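Local coordinates for Slr1438 protein (Synechocystis sp., PDB 3K25), which is of unknown function but belongs to the aldose 1-epimerase family, so it may bind a sugar and act as an isomerase, at residues 34-48 against 53-65. Residues are numbered along the deposited sequence; the frame is centred on the assembly and turned at random.
Sequences LVTEWTVQGQPILYF and FQDPSLSVRGGIP
Phe48 drives its ring edge into the face of Phe53 in a T-shaped stack: CZ of Phe48 sits over the centre of the Phe53 ring, 3.5 Å from CG of Phe53, with the ring planes at 62°. The CG of Phe48 lies anti to its backbone N (chi1 -163°), which lays the ring beside the loop, its CD1 edge against the Gly62–Gly63 peptide. Leu34 forks over the same loop. Its CD2 meets Val60 CG2 tip to tip at 3.6 Å and also touches Phe53, while CD1 lies over the Ile64–Pro65 peptide. With an alanine here in place of Phe53, the edge of Phe48 would probably lose the face it points into, and Leu34 CD2 one of its apolar neighbours. Strand 34-40 belongs to a four-stranded antiparallel sheet of this mutarotase-type beta fold, and residues 53-65 form the loop leading to strand 66-67 of another sheet. Two backbone bonds hold that loop: Gly63 N to Tyr47 O at 2.8 Å, and Ile64 N to Val35 O, also 2.8 Å. A water bridges Val35 N and Ile64 O. The backbone angles of Gly62 by themselves call for glycine, and a CB would also point at Tyr47 O. Deeper in, Ile64 lies alongside Val35, pointing the same way, its CD1 touching Val35 CG1 at 3.7 Å; Leu46 crosses Ile64 at about a right angle, its CD1 3.8 Å from Ile64 CD1. Arg31 makes a cation-pi contact with Phe53.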
loop_
_atom_site.group_PDB
_atom_site.type_symbol
_atom_site.label_atom_id
_atom_site.label_comp_id
_atom_site.label_asym_id
_atom_site.label_seq_id
_atom_site.Cartn_x
_atom_site.Cartn_y
_atom_site.Cartn_z
ATOM N N LEU A 34 -3.599 7.349 4.780
ATOM C CA LEU A 34 -3.666 7.167 3.346
ATOM C C LEU A 34 -3.287 8.312 2.416
ATOM O O LEU A 34 -3.773 9.438 2.559
ATOM C CB LEU A 34 -5.091 6.705 2.984
ATOM C CG LEU A 34 -5.465 6.555 1.504
ATOM C CD1 LEU A 34 -4.705 5.367 0.910
ATOM C CD2 LEU A 34 -6.966 6.355 1.353
ATOM N N VAL A 35 -2.415 7.994 1.457
ATOM C CA VAL A 35 -2.007 8.912 0.393
ATOM C C VAL A 35 -3.141 8.662 -0.608
ATOM O O VAL A 35 -3.316 7.536 -1.071
ATOM C CB VAL A 35 -0.677 8.473 -0.289
ATOM C CG1 VAL A 35 -0.481 9.234 -1.594
ATOM C CG2 VAL A 35 0.485 8.728 0.625
ATOM N N THR A 36 -3.920 9.678 -0.939
ATOM C CA THR A 36 -5.020 9.458 -1.862
ATOM C C THR A 36 -4.668 9.824 -3.289
ATOM O O THR A 36 -4.880 9.032 -4.202
ATOM C CB THR A 36 -6.235 10.268 -1.452
ATOM O OG1 THR A 36 -5.871 11.653 -1.397
ATOM C CG2 THR A 36 -6.719 9.838 -0.085
ATOM N N GLU A 37 -4.133 11.026 -3.479
ATOM C CA GLU A 37 -3.777 11.488 -4.819
ATOM C C GLU A 37 -2.374 12.062 -4.869
ATOM O O GLU A 37 -1.878 12.592 -3.879
ATOM C CB GLU A 37 -4.775 12.547 -5.298
ATOM C CG GLU A 37 -6.230 12.160 -5.102
ATOM C CD GLU A 37 -7.194 13.061 -5.857
ATOM O OE1 GLU A 37 -6.942 14.283 -5.955
ATOM O OE2 GLU A 37 -8.219 12.546 -6.344
ATOM N N TRP A 38 -1.744 11.958 -6.033
ATOM C CA TRP A 38 -0.387 12.465 -6.234
ATOM C C TRP A 38 -0.230 12.946 -7.672
ATOM O O TRP A 38 -0.555 12.216 -8.605
ATOM C CB TRP A 38 0.618 11.351 -5.925
ATOM C CG TRP A 38 2.059 11.648 -6.254
ATOM C CD1 TRP A 38 2.644 12.877 -6.379
ATOM C CD2 TRP A 38 3.110 10.683 -6.434
ATOM N NE1 TRP A 38 3.995 12.737 -6.621
ATOM C CE2 TRP A 38 4.307 11.404 -6.660
ATOM C CE3 TRP A 38 3.155 9.280 -6.422
ATOM C CZ2 TRP A 38 5.538 10.771 -6.873
ATOM C CZ3 TRP A 38 4.383 8.647 -6.632
ATOM C CH2 TRP A 38 5.560 9.398 -6.855
ATOM N N THR A 39 0.235 14.185 -7.851
ATOM C CA THR A 39 0.446 14.743 -9.198
ATOM C C THR A 39 1.814 15.377 -9.404
ATOM O O THR A 39 2.345 16.069 -8.537
ATOM C CB THR A 39 -0.600 15.814 -9.591
ATOM O OG1 THR A 39 -0.509 16.937 -8.702
ATOM C CG2 THR A 39 -1.986 15.230 -9.568
ATOM N N VAL A 40 2.364 15.117 -10.582
ATOM C CA VAL A 40 3.657 15.637 -10.996
ATOM C C VAL A 40 3.423 16.423 -12.273
ATOM O O VAL A 40 3.059 15.862 -13.302
ATOM C CB VAL A 40 4.636 14.495 -11.266
ATOM C CG1 VAL A 40 5.288 14.066 -9.970
ATOM C CG2 VAL A 40 3.886 13.309 -11.861
ATOM N N GLN A 41 3.628 17.731 -12.201
ATOM C CA GLN A 41 3.418 18.596 -13.353
ATOM C C GLN A 41 1.946 18.575 -13.727
ATOM O O GLN A 41 1.588 18.771 -14.887
ATOM C CB GLN A 41 4.259 18.136 -14.544
ATOM C CG GLN A 41 5.747 18.158 -14.277
ATOM C CD GLN A 41 6.558 17.767 -15.493
ATOM O OE1 GLN A 41 6.389 16.680 -16.045
ATOM N NE2 GLN A 41 7.450 18.655 -15.917
ATOM N N GLY A 42 1.098 18.307 -12.740
ATOM C CA GLY A 42 -0.336 18.293 -12.981
ATOM C C GLY A 42 -0.937 16.997 -13.489
ATOM O O GLY A 42 -2.161 16.868 -13.573
ATOM N N GLN A 43 -0.090 16.037 -13.839
ATOM C CA GLN A 43 -0.591 14.763 -14.321
ATOM C C GLN A 43 -0.734 13.778 -13.150
ATOM O O GLN A 43 0.168 13.635 -12.317
ATOM C CB GLN A 43 0.342 14.212 -15.403
ATOM C CG GLN A 43 1.780 14.040 -14.953
ATOM C CD GLN A 43 2.747 13.893 -16.113
ATOM O OE1 GLN A 43 2.546 13.064 -17.005
ATOM N NE2 GLN A 43 3.808 14.695 -16.104
ATOM N N PRO A 44 -1.895 13.108 -13.060
ATOM C CA PRO A 44 -2.200 12.133 -12.006
ATOM C C PRO A 44 -1.376 10.856 -12.084
ATOM O O PRO A 44 -1.553 10.036 -12.984
ATOM C CB PRO A 44 -3.686 11.858 -12.209
ATOM C CG PRO A 44 -3.845 12.007 -13.692
ATOM C CD PRO A 44 -3.045 13.264 -13.970
ATOM N N ILE A 45 -0.476 10.685 -11.129
ATOM C CA ILE A 45 0.340 9.492 -11.104
ATOM C C ILE A 45 -0.385 8.370 -10.356
ATOM O O ILE A 45 -0.126 7.195 -10.604
ATOM C CB ILE A 45 1.733 9.817 -10.514
ATOM C CG1 ILE A 45 2.396 8.571 -9.957
ATOM C CG2 ILE A 45 1.625 10.881 -9.469
ATOM C CD1 ILE A 45 3.859 8.820 -9.662
ATOM N N LEU A 46 -1.320 8.733 -9.472
ATOM C CA LEU A 46 -2.120 7.744 -8.735
ATOM C C LEU A 46 -3.570 7.784 -9.191
ATOM O O LEU A 46 -4.051 8.820 -9.652
ATOM C CB LEU A 46 -2.103 8.021 -7.234
ATOM C CG LEU A 46 -0.851 7.638 -6.452
ATOM C CD1 LEU A 46 -0.973 8.101 -4.995
ATOM C CD2 LEU A 46 -0.679 6.135 -6.531
ATOM N N TYR A 47 -4.264 6.655 -9.066
ATOM C CA TYR A 47 -5.678 6.572 -9.429
ATOM C C TYR A 47 -6.463 6.708 -8.140
ATOM O O TYR A 47 -6.017 6.217 -7.104
ATOM C CB TYR A 47 -5.998 5.223 -10.069
ATOM C CG TYR A 47 -7.474 4.843 -10.028
ATOM C CD1 TYR A 47 -8.058 4.315 -8.867
ATOM C CD2 TYR A 47 -8.276 4.981 -11.160
ATOM C CE1 TYR A 47 -9.403 3.929 -8.843
ATOM C CE2 TYR A 47 -9.616 4.602 -11.146
ATOM C CZ TYR A 47 -10.174 4.075 -9.992
ATOM O OH TYR A 47 -11.495 3.683 -10.006
ATOM N N PHE A 48 -7.630 7.345 -8.191
ATOM C CA PHE A 48 -8.412 7.507 -6.974
ATOM C C PHE A 48 -9.898 7.677 -7.227
ATOM O O PHE A 48 -10.319 8.608 -7.905
ATOM C CB PHE A 48 -7.897 8.708 -6.178
ATOM C CG PHE A 48 -8.349 8.721 -4.743
ATOM C CD1 PHE A 48 -7.969 7.698 -3.872
ATOM C CD2 PHE A 48 -9.148 9.751 -4.258
ATOM C CE1 PHE A 48 -8.378 7.698 -2.536
ATOM C CE2 PHE A 48 -9.563 9.760 -2.925
ATOM C CZ PHE A 48 -9.174 8.727 -2.061
ATOM N N PHE A 53 -14.965 7.136 -2.232
ATOM C CA PHE A 53 -14.323 7.607 -1.005
ATOM C C PHE A 53 -15.277 8.418 -0.130
ATOM O O PHE A 53 -14.955 8.768 1.015
ATOM C CB PHE A 53 -13.102 8.466 -1.350
ATOM C CG PHE A 53 -12.176 8.716 -0.185
ATOM C CD1 PHE A 53 -11.877 10.016 0.212
ATOM C CD2 PHE A 53 -11.559 7.649 0.478
ATOM C CE1 PHE A 53 -10.971 10.262 1.250
ATOM C CE2 PHE A 53 -10.650 7.870 1.518
ATOM C CZ PHE A 53 -10.352 9.181 1.906
ATOM N N GLN A 54 -16.454 8.710 -0.674
ATOM C CA GLN A 54 -17.438 9.493 0.049
ATOM C C GLN A 54 -18.231 8.666 1.059
ATOM O O GLN A 54 -18.572 9.171 2.124
ATOM C CB GLN A 54 -18.349 10.199 -0.951
ATOM C CG GLN A 54 -17.545 10.978 -1.989
ATOM C CD GLN A 54 -17.785 12.473 -1.943
ATOM O OE1 GLN A 54 -18.753 12.973 -2.521
ATOM N NE2 GLN A 54 -16.908 13.196 -1.251
ATOM N N ASP A 55 -18.528 7.406 0.748
ATOM C CA ASP A 55 -19.237 6.568 1.717
ATOM C C ASP A 55 -18.137 6.016 2.624
ATOM O O ASP A 55 -17.433 5.075 2.265
ATOM C CB ASP A 55 -19.968 5.412 1.036
ATOM C CG ASP A 55 -20.727 4.540 2.031
ATOM O OD1 ASP A 55 -20.196 4.309 3.144
ATOM O OD2 ASP A 55 -21.846 4.080 1.700
ATOM N N PRO A 56 -17.986 6.590 3.823
ATOM C CA PRO A 56 -16.951 6.143 4.752
ATOM C C PRO A 56 -16.914 4.649 5.037
ATOM O O PRO A 56 -15.947 4.166 5.621
ATOM C CB PRO A 56 -17.233 6.975 5.998
ATOM C CG PRO A 56 -18.713 7.091 5.969
ATOM C CD PRO A 56 -18.977 7.426 4.522
ATOM N N SER A 57 -17.942 3.913 4.619
ATOM C CA SER A 57 -17.979 2.470 4.875
ATOM C C SER A 57 -17.322 1.625 3.790
ATOM O O SER A 57 -16.891 0.508 4.054
ATOM C CB SER A 57 -19.419 1.989 5.063
ATOM O OG SER A 57 -20.093 1.890 3.823
ATOM N N LEU A 58 -17.248 2.150 2.572
ATOM C CA LEU A 58 -16.645 1.419 1.463
ATOM C C LEU A 58 -15.125 1.429 1.500
ATOM O O LEU A 58 -14.500 2.425 1.885
ATOM C CB LEU A 58 -17.129 1.986 0.129
ATOM C CG LEU A 58 -18.478 1.461 -0.391
ATOM C CD1 LEU A 58 -19.513 1.435 0.723
ATOM C CD2 LEU A 58 -18.939 2.329 -1.554
ATOM N N SER A 59 -14.536 0.302 1.109
ATOM C CA SER A 59 -13.091 0.160 1.088
ATOM C C SER A 59 -12.555 1.164 0.090
ATOM O O SER A 59 -13.188 1.436 -0.928
ATOM C CB SER A 59 -12.695 -1.243 0.646
ATOM O OG SER A 59 -13.042 -1.454 -0.713
ATOM N N VAL A 60 -11.391 1.718 0.380
ATOM C CA VAL A 60 -10.813 2.694 -0.519
ATOM C C VAL A 60 -10.292 2.000 -1.766
ATOM O O VAL A 60 -9.680 0.937 -1.680
ATOM C CB VAL A 60 -9.676 3.493 0.171
ATOM C CG1 VAL A 60 -8.805 2.560 1.008
ATOM C CG2 VAL A 60 -8.835 4.195 -0.875
ATOM N N ARG A 61 -10.574 2.607 -2.918
ATOM C CA ARG A 61 -10.144 2.113 -4.226
ATOM C C ARG A 61 -9.328 3.203 -4.880
ATOM O O ARG A 61 -9.873 4.101 -5.523
ATOM C CB ARG A 61 -11.338 1.808 -5.124
ATOM C CG ARG A 61 -12.045 0.519 -4.812
ATOM C CD ARG A 61 -11.454 -0.660 -5.571
ATOM N NE ARG A 61 -12.105 -1.902 -5.163
ATOM C CZ ARG A 61 -11.927 -2.480 -3.976
ATOM N NH1 ARG A 61 -11.105 -1.933 -3.085
ATOM N NH2 ARG A 61 -12.594 -3.589 -3.667
ATOM N N GLY A 62 -8.018 3.121 -4.713
ATOM C CA GLY A 62 -7.143 4.114 -5.293
ATOM C C GLY A 62 -6.181 4.546 -4.217
ATOM O O GLY A 62 -6.263 4.056 -3.098
ATOM N N GLY A 63 -5.275 5.457 -4.538
ATOM C CA GLY A 63 -4.327 5.894 -3.537
ATOM C C GLY A 63 -3.356 4.791 -3.152
ATOM O O GLY A 63 -3.071 3.885 -3.949
ATOM N N ILE A 64 -2.856 4.855 -1.921
ATOM C CA ILE A 64 -1.899 3.872 -1.451
ATOM C C ILE A 64 -2.286 3.260 -0.104
ATOM O O ILE A 64 -1.767 3.643 0.951
ATOM C CB ILE A 64 -0.504 4.501 -1.357
ATOM C CG1 ILE A 64 -0.189 5.236 -2.661
ATOM C CG2 ILE A 64 0.541 3.413 -1.139
ATOM C CD1 ILE A 64 1.096 6.014 -2.628
ATOM N N PRO A 65 -3.231 2.309 -0.120
ATOM C CA PRO A 65 -3.651 1.666 1.129
ATOM C C PRO A 65 -2.516 0.872 1.802
ATOM O O PRO A 65 -1.621 0.325 1.140
ATOM C CB PRO A 65 -4.812 0.778 0.681
ATOM C CG PRO A 65 -5.421 1.588 -0.462
ATOM C CD PRO A 65 -4.173 2.001 -1.214
HETATM O O HOH W 1 -0.596 6.015 2.166
#